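Local coordinates for protein YcaO (Methanopyrus kandleri, PDB 6CIB) that binds ADP and magnesium as a YcaO-family enzyme and probably uses ATP to install thioamides in the backbone of a peptide, at residues A[77-91]-A[335-347]. Numbering follows the deposited sequence.
Sequences MECVERAAAEPREEI and VDLTLENLDVPVV. With MG (magnesium ion), chain H; ADP (adenosine-5'-diphosphate), chain G.
Arg88, just beyond helix 68-85, reaches over to the hairpin connection between antiparallel strands 332-336 and 346-351 and pins it to the helix of the YcaO nucleotide site. Its NH2 is shared by two carbonyls. Arg88 NH2 gives one N-H to Ala84 O (2.8 Å), four residues back in the helix, on a lone pair and in the guanidinium plane, and another to Leu337 O at 2.7 Å, from 42° above that carbonyl's plane. NH1 adds a weak bond to Thr338 O, and a water links the same two groups. Over one guanidinium face lies Leu339, whose CD2 is 3.6 Å from Arg88 NE, while its other methyl, CD1, rests on Ala84 CA. A methionine in place of Arg88 would probably leave Leu337 O without its charged donor and the connection less firmly tied to the helix. Toward the nucleotide the packing becomes apolar: Ala84 CB sits against both methyls of Val346, and Val80 meets Val344 tip to tip. One helical turn from Ala84, the Glu81 carboxylate binds magnesium, OE2 the nearer oxygen. Bent at chi2 and chi3 (-68° and -86°), selenomethionine Met77 brings CE within 3.7 Å of Val344 CG1 and 3.6 Å of adenine N3.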
HETATM    1  N   MSE A  77       3.345  10.758   8.061  1.00 25.39           N
HETATM    2  CA  MSE A  77       3.418   9.369   8.510  1.00 27.01           C
HETATM    3  C   MSE A  77       4.150   8.484   7.522  1.00 27.20           C
HETATM    4  O   MSE A  77       4.780   7.508   7.921  1.00 27.75           O
HETATM    5  CB  MSE A  77       2.018   8.876   8.873  1.00 29.68           C
HETATM    6  CG  MSE A  77       1.376   9.673  10.011  1.00 30.62           C
HETATM    7 SE   MSE A  77       2.342   9.352  11.704  1.00 34.43          SE
HETATM    8  CE  MSE A  77       1.319   7.723  12.147  1.00 34.90           C
ATOM      9  N   GLU A  78       4.096   8.844   6.237  1.00 28.66           N
ATOM     10  CA  GLU A  78       4.913   8.227   5.192  1.00 29.89           C
ATOM     11  C   GLU A  78       6.403   8.392   5.514  1.00 29.21           C
ATOM     12  O   GLU A  78       7.164   7.419   5.460  1.00 28.05           O
ATOM     13  CB  GLU A  78       4.573   8.842   3.828  1.00 32.56           C
ATOM     14  CG  GLU A  78       5.393   8.339   2.643  1.00 37.84           C
ATOM     15  CD  GLU A  78       4.884   7.039   2.052  1.00 41.70           C
ATOM     16  OE1 GLU A  78       3.652   6.871   1.913  1.00 45.01           O
ATOM     17  OE2 GLU A  78       5.726   6.187   1.702  1.00 45.24           O
ATOM     18  N   CYS A  79       6.812   9.619   5.851  1.00 27.62           N
ATOM     19  CA  CYS A  79       8.181   9.884   6.303  1.00 27.84           C
ATOM     20  C   CYS A  79       8.559   9.065   7.538  1.00 26.53           C
ATOM     21  O   CYS A  79       9.667   8.536   7.602  1.00 27.33           O
ATOM     22  CB  CYS A  79       8.392  11.380   6.555  1.00 26.57           C
ATOM     23  SG  CYS A  79       8.262  12.343   5.046  1.00 27.80           S
ATOM     24  N   VAL A  80       7.625   8.936   8.483  1.00 26.70           N
ATOM     25  CA  VAL A  80       7.858   8.217   9.743  1.00 27.56           C
ATOM     26  C   VAL A  80       8.083   6.715   9.499  1.00 28.84           C
ATOM     27  O   VAL A  80       9.062   6.154  10.002  1.00 28.36           O
ATOM     28  CB  VAL A  80       6.733   8.467  10.789  1.00 27.08           C
ATOM     29  CG1 VAL A  80       6.836   7.494  11.961  1.00 27.31           C
ATOM     30  CG2 VAL A  80       6.800   9.890  11.333  1.00 27.37           C
ATOM     31  N   GLU A  81       7.198   6.084   8.715  1.00 29.96           N
ATOM     32  CA  GLU A  81       7.337   4.665   8.400  1.00 30.43           C
ATOM     33  C   GLU A  81       8.670   4.353   7.709  1.00 29.99           C
ATOM     34  O   GLU A  81       9.281   3.326   8.002  1.00 30.06           O
ATOM     35  CB  GLU A  81       6.130   4.115   7.606  1.00 30.91           C
ATOM     36  CG  GLU A  81       6.072   4.500   6.139  1.00 30.47           C
ATOM     37  CD  GLU A  81       5.027   3.738   5.350  1.00 31.51           C
ATOM     38  OE1 GLU A  81       3.849   3.747   5.746  1.00 30.10           O
ATOM     39  OE2 GLU A  81       5.377   3.144   4.306  1.00 31.55           O
ATOM     40  N   ARG A  82       9.117   5.241   6.815  1.00 30.13           N
ATOM     41  CA  ARG A  82      10.388   5.051   6.111  1.00 31.68           C
ATOM     42  C   ARG A  82      11.597   5.138   7.048  1.00 30.99           C
ATOM     43  O   ARG A  82      12.539   4.358   6.906  1.00 31.70           O
ATOM     44  CB  ARG A  82      10.527   6.006   4.914  1.00 34.75           C
ATOM     45  CG  ARG A  82       9.572   5.720   3.758  1.00 37.90           C
ATOM     46  CD  ARG A  82       9.829   4.374   3.083  1.00 43.33           C
ATOM     47  NE  ARG A  82      11.043   4.405   2.255  1.00 49.80           N
ATOM     48  CZ  ARG A  82      11.071   4.741   0.966  1.00 49.35           C
ATOM     49  NH1 ARG A  82       9.950   5.068   0.334  1.00 52.64           N
ATOM     50  NH2 ARG A  82      12.220   4.744   0.308  1.00 53.81           N
ATOM     51  N   ALA A  83      11.555   6.058   8.011  1.00 30.04           N
ATOM     52  CA  ALA A  83      12.606   6.149   9.033  1.00 30.10           C
ATOM     53  C   ALA A  83      12.622   4.910   9.932  1.00 30.55           C
ATOM     54  O   ALA A  83      13.689   4.387  10.257  1.00 30.51           O
ATOM     55  CB  ALA A  83      12.453   7.413   9.855  1.00 28.94           C
ATOM     56  N   ALA A  84      11.433   4.434  10.306  1.00 29.92           N
ATOM     57  CA  ALA A  84      11.281   3.214  11.101  1.00 29.91           C
ATOM     58  C   ALA A  84      11.794   1.959  10.390  1.00 28.62           C
ATOM     59  O   ALA A  84      12.321   1.057  11.041  1.00 30.92           O
ATOM     60  CB  ALA A  84       9.829   3.030  11.509  1.00 30.00           C
ATOM     61  N   ALA A  85      11.643   1.921   9.067  1.00 27.26           N
ATOM     62  CA  ALA A  85      12.031   0.782   8.239  1.00 26.75           C
ATOM     63  C   ALA A  85      13.534   0.673   7.990  1.00 27.71           C
ATOM     64  O   ALA A  85      14.006  -0.372   7.530  1.00 27.63           O
ATOM     65  CB  ALA A  85      11.298   0.824   6.903  1.00 26.10           C
ATOM     66  N   GLU A  86      14.273   1.750   8.261  1.00 27.59           N
ATOM     67  CA  GLU A  86      15.727   1.736   8.123  1.00 29.66           C
ATOM     68  C   GLU A  86      16.333   0.683   9.066  1.00 31.62           C
ATOM     69  O   GLU A  86      15.874   0.549  10.213  1.00 32.11           O
ATOM     70  CB  GLU A  86      16.321   3.138   8.345  1.00 29.47           C
ATOM     71  CG  GLU A  86      16.086   4.064   7.158  1.00 29.32           C
ATOM     72  CD  GLU A  86      16.559   5.503   7.354  1.00 30.10           C
ATOM     73  OE1 GLU A  86      17.145   5.857   8.402  1.00 29.98           O
ATOM     74  OE2 GLU A  86      16.342   6.293   6.420  1.00 31.26           O
ATOM     75  N   PRO A  87      17.328  -0.094   8.574  1.00 32.63           N
ATOM     76  CA  PRO A  87      17.944  -1.181   9.347  1.00 33.79           C
ATOM     77  C   PRO A  87      18.317  -0.773  10.763  1.00 34.79           C
ATOM     78  O   PRO A  87      18.895   0.296  10.973  1.00 34.85           O
ATOM     79  CB  PRO A  87      19.191  -1.522   8.540  1.00 33.86           C
ATOM     80  CG  PRO A  87      18.795  -1.226   7.144  1.00 34.50           C
ATOM     81  CD  PRO A  87      17.899  -0.016   7.214  1.00 33.53           C
ATOM     82  N   ARG A  88      17.954  -1.619  11.720  1.00 36.27           N
ATOM     83  CA  ARG A  88      18.175  -1.321  13.116  1.00 39.36           C
ATOM     84  C   ARG A  88      18.782  -2.549  13.775  1.00 40.95           C
ATOM     85  O   ARG A  88      18.120  -3.591  13.914  1.00 39.88           O
ATOM     86  CB  ARG A  88      16.865  -0.910  13.785  1.00 40.57           C
ATOM     87  CG  ARG A  88      16.927   0.433  14.487  1.00 41.61           C
ATOM     88  CD  ARG A  88      15.641   0.704  15.246  1.00 42.05           C
ATOM     89  NE  ARG A  88      14.490   0.773  14.350  1.00 43.47           N
ATOM     90  CZ  ARG A  88      13.243   0.458  14.681  1.00 43.49           C
ATOM     91  NH1 ARG A  88      12.948   0.035  15.903  1.00 45.36           N
ATOM     92  NH2 ARG A  88      12.279   0.562  13.778  1.00 44.80           N
ATOM     93  N   GLU A  89      20.054  -2.415  14.156  1.00 41.62           N
ATOM     94  CA  GLU A  89      20.832  -3.500  14.764  1.00 44.42           C
ATOM     95  C   GLU A  89      20.250  -3.930  16.115  1.00 44.01           C
ATOM     96  O   GLU A  89      20.366  -5.094  16.497  1.00 43.93           O
ATOM     97  CB  GLU A  89      22.304  -3.079  14.886  1.00 44.90           C
ATOM     98  CG  GLU A  89      23.303  -4.206  15.105  1.00 47.40           C
ATOM     99  CD  GLU A  89      23.369  -5.235  13.982  1.00 47.83           C
ATOM    100  OE1 GLU A  89      23.302  -4.888  12.782  1.00 49.23           O
ATOM    101  OE2 GLU A  89      23.514  -6.421  14.315  1.00 50.27           O
ATOM    102  N   GLU A  90      19.607  -2.980  16.797  1.00 46.78           N
ATOM    103  CA  GLU A  90      18.844  -3.191  18.035  1.00 52.38           C
ATOM    104  C   GLU A  90      17.965  -4.445  18.027  1.00 52.27           C
ATOM    105  O   GLU A  90      17.932  -5.185  19.015  1.00 53.21           O
ATOM    106  CB  GLU A  90      17.939  -1.979  18.300  1.00 59.25           C
ATOM    107  CG  GLU A  90      18.651  -0.700  18.711  1.00 69.92           C
ATOM    108  CD  GLU A  90      18.931  -0.640  20.204  1.00 76.19           C
ATOM    109  OE1 GLU A  90      18.180   0.059  20.922  1.00 78.78           O
ATOM    110  OE2 GLU A  90      19.894  -1.297  20.664  1.00 79.36           O
ATOM    111  N   ILE A  91      17.263  -4.668  16.913  1.00 47.10           N
ATOM    112  CA  ILE A  91      16.256  -5.731  16.817  1.00 44.31           C
ATOM    113  C   ILE A  91      16.665  -6.876  15.890  1.00 43.69           C
ATOM    114  O   ILE A  91      15.858  -7.762  15.615  1.00 45.39           O
ATOM    115  CB  ILE A  91      14.844  -5.181  16.448  1.00 42.83           C
ATOM    116  CG1 ILE A  91      14.858  -4.493  15.063  1.00 41.87           C
ATOM    117  CG2 ILE A  91      14.310  -4.285  17.569  1.00 40.73           C
ATOM    118  CD1 ILE A  91      13.496  -4.167  14.486  1.00 41.67           C
ATOM    119  N   VAL A 335       5.701  -7.729  12.028  1.00 31.73           N
ATOM    120  CA  VAL A 335       6.948  -7.346  12.690  1.00 32.99           C
ATOM    121  C   VAL A 335       6.819  -5.914  13.201  1.00 31.34           C
ATOM    122  O   VAL A 335       6.536  -4.993  12.434  1.00 30.23           O
ATOM    123  CB  VAL A 335       8.176  -7.479  11.746  1.00 34.49           C
ATOM    124  CG1 VAL A 335       9.460  -7.033  12.439  1.00 34.28           C
ATOM    125  CG2 VAL A 335       8.320  -8.904  11.224  1.00 34.55           C
ATOM    126  N   ASP A 336       7.024  -5.741  14.501  1.00 31.32           N
ATOM    127  CA  ASP A 336       6.971  -4.433  15.151  1.00 32.75           C
ATOM    128  C   ASP A 336       8.184  -3.584  14.751  1.00 33.69           C
ATOM    129  O   ASP A 336       9.327  -4.018  14.910  1.00 31.94           O
ATOM    130  CB  ASP A 336       6.938  -4.632  16.671  1.00 34.02           C
ATOM    131  CG  ASP A 336       6.526  -3.378  17.434  1.00 37.31           C
ATOM    132  OD1 ASP A 336       6.463  -2.272  16.856  1.00 40.11           O
ATOM    133  OD2 ASP A 336       6.264  -3.500  18.645  1.00 39.81           O
ATOM    134  N   LEU A 337       7.925  -2.379  14.230  1.00 33.20           N
ATOM    135  CA  LEU A 337       8.996  -1.451  13.839  1.00 31.98           C
ATOM    136  C   LEU A 337       8.944  -0.092  14.546  1.00 32.08           C
ATOM    137  O   LEU A 337       9.646   0.846  14.153  1.00 32.50           O
ATOM    138  CB  LEU A 337       9.037  -1.274  12.306  1.00 30.84           C
ATOM    139  CG  LEU A 337       9.583  -2.453  11.482  1.00 31.16           C
ATOM    140  CD1 LEU A 337       9.419  -2.206   9.990  1.00 29.63           C
ATOM    141  CD2 LEU A 337      11.040  -2.741  11.813  1.00 31.12           C
ATOM    142  N   THR A 338       8.110   0.003  15.577  1.00 32.04           N
ATOM    143  CA  THR A 338       8.000   1.183  16.430  1.00 34.75           C
ATOM    144  C   THR A 338       9.389   1.610  16.913  1.00 36.25           C
ATOM    145  O   THR A 338      10.123   0.817  17.483  1.00 35.72           O
ATOM    146  CB  THR A 338       7.072   0.895  17.632  1.00 35.55           C
ATOM    147  OG1 THR A 338       5.812   0.400  17.147  1.00 37.17           O
ATOM    148  CG2 THR A 338       6.840   2.147  18.492  1.00 33.91           C
ATOM    149  N   LEU A 339       9.757   2.851  16.626  1.00 39.99           N
ATOM    150  CA  LEU A 339      10.997   3.420  17.151  1.00 44.70           C
ATOM    151  C   LEU A 339      10.800   3.769  18.618  1.00 47.55           C
ATOM    152  O   LEU A 339       9.733   4.236  19.002  1.00 48.30           O
ATOM    153  CB  LEU A 339      11.421   4.656  16.346  1.00 44.15           C
ATOM    154  CG  LEU A 339      12.064   4.427  14.976  1.00 43.34           C
ATOM    155  CD1 LEU A 339      11.834   5.627  14.071  1.00 44.03           C
ATOM    156  CD2 LEU A 339      13.549   4.126  15.105  1.00 43.35           C
ATOM    157  N   GLU A 340      11.820   3.508  19.431  1.00 54.34           N
ATOM    158  CA  GLU A 340      11.783   3.805  20.870  1.00 60.28           C
ATOM    159  C   GLU A 340      11.561   5.298  21.149  1.00 60.00           C
ATOM    160  O   GLU A 340      10.680   5.653  21.932  1.00 59.95           O
ATOM    161  CB  GLU A 340      13.058   3.301  21.566  1.00 66.20           C
ATOM    162  CG  GLU A 340      13.272   1.791  21.476  1.00 72.14           C
ATOM    163  CD  GLU A 340      14.641   1.329  21.970  1.00 77.70           C
ATOM    164  OE1 GLU A 340      15.619   2.113  21.925  1.00 79.87           O
ATOM    165  OE2 GLU A 340      14.741   0.160  22.398  1.00 79.59           O
ATOM    166  N   ASN A 341      12.340   6.155  20.483  1.00 62.40           N
ATOM    167  CA  ASN A 341      12.262   7.610  20.668  1.00 65.23           C
ATOM    168  C   ASN A 341      10.938   8.205  20.163  1.00 65.27           C
ATOM    169  O   ASN A 341      10.222   8.857  20.935  1.00 63.41           O
ATOM    170  CB  ASN A 341      13.486   8.325  20.065  1.00 68.95           C
ATOM    171  CG  ASN A 341      13.701   8.000  18.594  1.00 73.73           C
ATOM    172  OD1 ASN A 341      13.949   6.850  18.223  1.00 75.97           O
ATOM    173  ND2 ASN A 341      13.615   9.020  17.748  1.00 76.60           N
ATOM    174  N   LEU A 342      10.609   7.968  18.890  1.00 62.31           N
ATOM    175  CA  LEU A 342       9.299   8.332  18.346  1.00 59.91           C
ATOM    176  C   LEU A 342       8.308   7.272  18.781  1.00 59.54           C
ATOM    177  O   LEU A 342       8.354   6.141  18.293  1.00 64.93           O
ATOM    178  CB  LEU A 342       9.312   8.373  16.813  1.00 58.41           C
ATOM    179  CG  LEU A 342      10.337   9.106  15.955  1.00 57.28           C
ATOM    180  CD1 LEU A 342      10.017   8.827  14.500  1.00 57.29           C
ATOM    181  CD2 LEU A 342      10.306  10.597  16.211  1.00 56.96           C
ATOM    182  N   ASP A 343       7.407   7.618  19.688  1.00 56.12           N
ATOM    183  CA  ASP A 343       6.385   6.664  20.112  1.00 54.61           C
ATOM    184  C   ASP A 343       5.254   6.576  19.068  1.00 48.98           C
ATOM    185  O   ASP A 343       4.111   6.962  19.327  1.00 51.39           O
ATOM    186  CB  ASP A 343       5.872   7.007  21.520  1.00 58.28           C
ATOM    187  CG  ASP A 343       5.109   5.863  22.160  1.00 60.74           C
ATOM    188  OD1 ASP A 343       5.629   4.724  22.189  1.00 61.14           O
ATOM    189  OD2 ASP A 343       3.981   6.109  22.640  1.00 66.73           O
ATOM    190  N   VAL A 344       5.604   6.096  17.872  1.00 43.39           N
ATOM    191  CA  VAL A 344       4.662   5.971  16.753  1.00 38.34           C
ATOM    192  C   VAL A 344       4.635   4.512  16.318  1.00 34.73           C
ATOM    193  O   VAL A 344       5.660   3.988  15.880  1.00 34.66           O
ATOM    194  CB  VAL A 344       5.044   6.849  15.533  1.00 38.75           C
ATOM    195  CG1 VAL A 344       4.015   6.693  14.421  1.00 36.58           C
ATOM    196  CG2 VAL A 344       5.194   8.316  15.921  1.00 39.12           C
ATOM    197  N   PRO A 345       3.468   3.852  16.443  1.00 32.62           N
ATOM    198  CA  PRO A 345       3.325   2.475  15.968  1.00 30.81           C
ATOM    199  C   PRO A 345       3.618   2.342  14.474  1.00 29.81           C
ATOM    200  O   PRO A 345       2.983   3.012  13.654  1.00 29.39           O
ATOM    201  CB  PRO A 345       1.855   2.147  16.266  1.00 31.71           C
ATOM    202  CG  PRO A 345       1.489   3.048  17.398  1.00 31.50           C
ATOM    203  CD  PRO A 345       2.267   4.312  17.172  1.00 31.87           C
ATOM    204  N   VAL A 346       4.615   1.518  14.144  1.00 29.43           N
ATOM    205  CA  VAL A 346       4.926   1.147  12.755  1.00 29.14           C
ATOM    206  C   VAL A 346       5.050  -0.369  12.717  1.00 29.70           C
ATOM    207  O   VAL A 346       5.606  -0.974  13.644  1.00 30.31           O
ATOM    208  CB  VAL A 346       6.238   1.811  12.214  1.00 28.73           C
ATOM    209  CG1 VAL A 346       6.517   1.402  10.762  1.00 27.25           C
ATOM    210  CG2 VAL A 346       6.163   3.331  12.308  1.00 26.88           C
ATOM    211  N   VAL A 347       4.513  -0.979  11.660  1.00 29.34           N
ATOM    212  CA  VAL A 347       4.665  -2.419  11.442  1.00 29.38           C
ATOM    213  C   VAL A 347       5.085  -2.748  10.017  1.00 30.41           C
ATOM    214  O   VAL A 347       4.873  -1.960   9.082  1.00 29.73           O
ATOM    215  CB  VAL A 347       3.395  -3.253  11.793  1.00 29.36           C
ATOM    216  CG1 VAL A 347       2.947  -3.034  13.236  1.00 30.08           C
ATOM    217  CG2 VAL A 347       2.254  -3.004  10.810  1.00 29.99           C
TER
HETATM  218 MG    MG H 402       3.064   2.240   3.566  1.00 40.22          MG
HETATM  219  PB  ADP G 401      -0.822   4.430   1.718  1.00 48.27           P
HETATM  220  O1B ADP G 401      -0.645   3.644   3.001  1.00 47.80           O
HETATM  221  O2B ADP G 401      -1.601   3.704   0.640  1.00 51.35           O
HETATM  222  O3B ADP G 401       0.423   5.120   1.212  1.00 47.98           O
HETATM  223  PA  ADP G 401      -1.667   7.000   2.771  1.00 35.77           P
HETATM  224  O1A ADP G 401      -3.045   7.388   3.234  1.00 38.83           O
HETATM  225  O2A ADP G 401      -1.010   7.904   1.763  1.00 36.77           O
HETATM  226  O3A ADP G 401      -1.898   5.554   2.137  1.00 43.46           O
HETATM  227  O5' ADP G 401      -0.739   6.825   4.071  1.00 34.06           O
HETATM  228  C5' ADP G 401       0.694   6.944   4.125  1.00 32.69           C
HETATM  229  C4' ADP G 401       1.187   6.498   5.514  1.00 32.14           C
HETATM  230  O4' ADP G 401       0.587   7.315   6.533  1.00 32.12           O
HETATM  231  C3' ADP G 401       0.785   5.065   5.877  1.00 31.59           C
HETATM  232  O3' ADP G 401       1.763   4.493   6.767  1.00 30.75           O
HETATM  233  C2' ADP G 401      -0.525   5.241   6.622  1.00 30.68           C
HETATM  234  O2' ADP G 401      -0.824   4.140   7.476  1.00 30.03           O
HETATM  235  C1' ADP G 401      -0.277   6.540   7.383  1.00 30.41           C
HETATM  236  N9  ADP G 401      -1.510   7.318   7.638  1.00 30.40           N
HETATM  237  C8  ADP G 401      -2.305   7.855   6.695  1.00 30.89           C
HETATM  238  N7  ADP G 401      -3.352   8.501   7.257  1.00 30.60           N
HETATM  239  C5  ADP G 401      -3.224   8.404   8.584  1.00 30.09           C
HETATM  240  C6  ADP G 401      -3.995   8.879   9.756  1.00 29.63           C
HETATM  241  N6  ADP G 401      -5.124   9.607   9.585  1.00 28.92           N
HETATM  242  N1  ADP G 401      -3.528   8.552  10.987  1.00 30.61           N
HETATM  243  C2  ADP G 401      -2.399   7.824  11.166  1.00 30.88           C
HETATM  244  N3  ADP G 401      -1.647   7.367  10.139  1.00 30.55           N
HETATM  245  C4  ADP G 401      -2.004   7.623   8.843  1.00 30.28           C
HETATM  246  O   HOH W   1       2.916   4.048   2.226  1.00 34.55           O
HETATM  247  O   HOH W   2      10.922  -1.741  16.725  1.00 52.24           O
HETATM  248  O   HOH W   3       0.911   1.763   3.850  1.00 32.94           O
HETATM  249  O   HOH W   4       4.023   0.913   2.074  1.00 25.81           O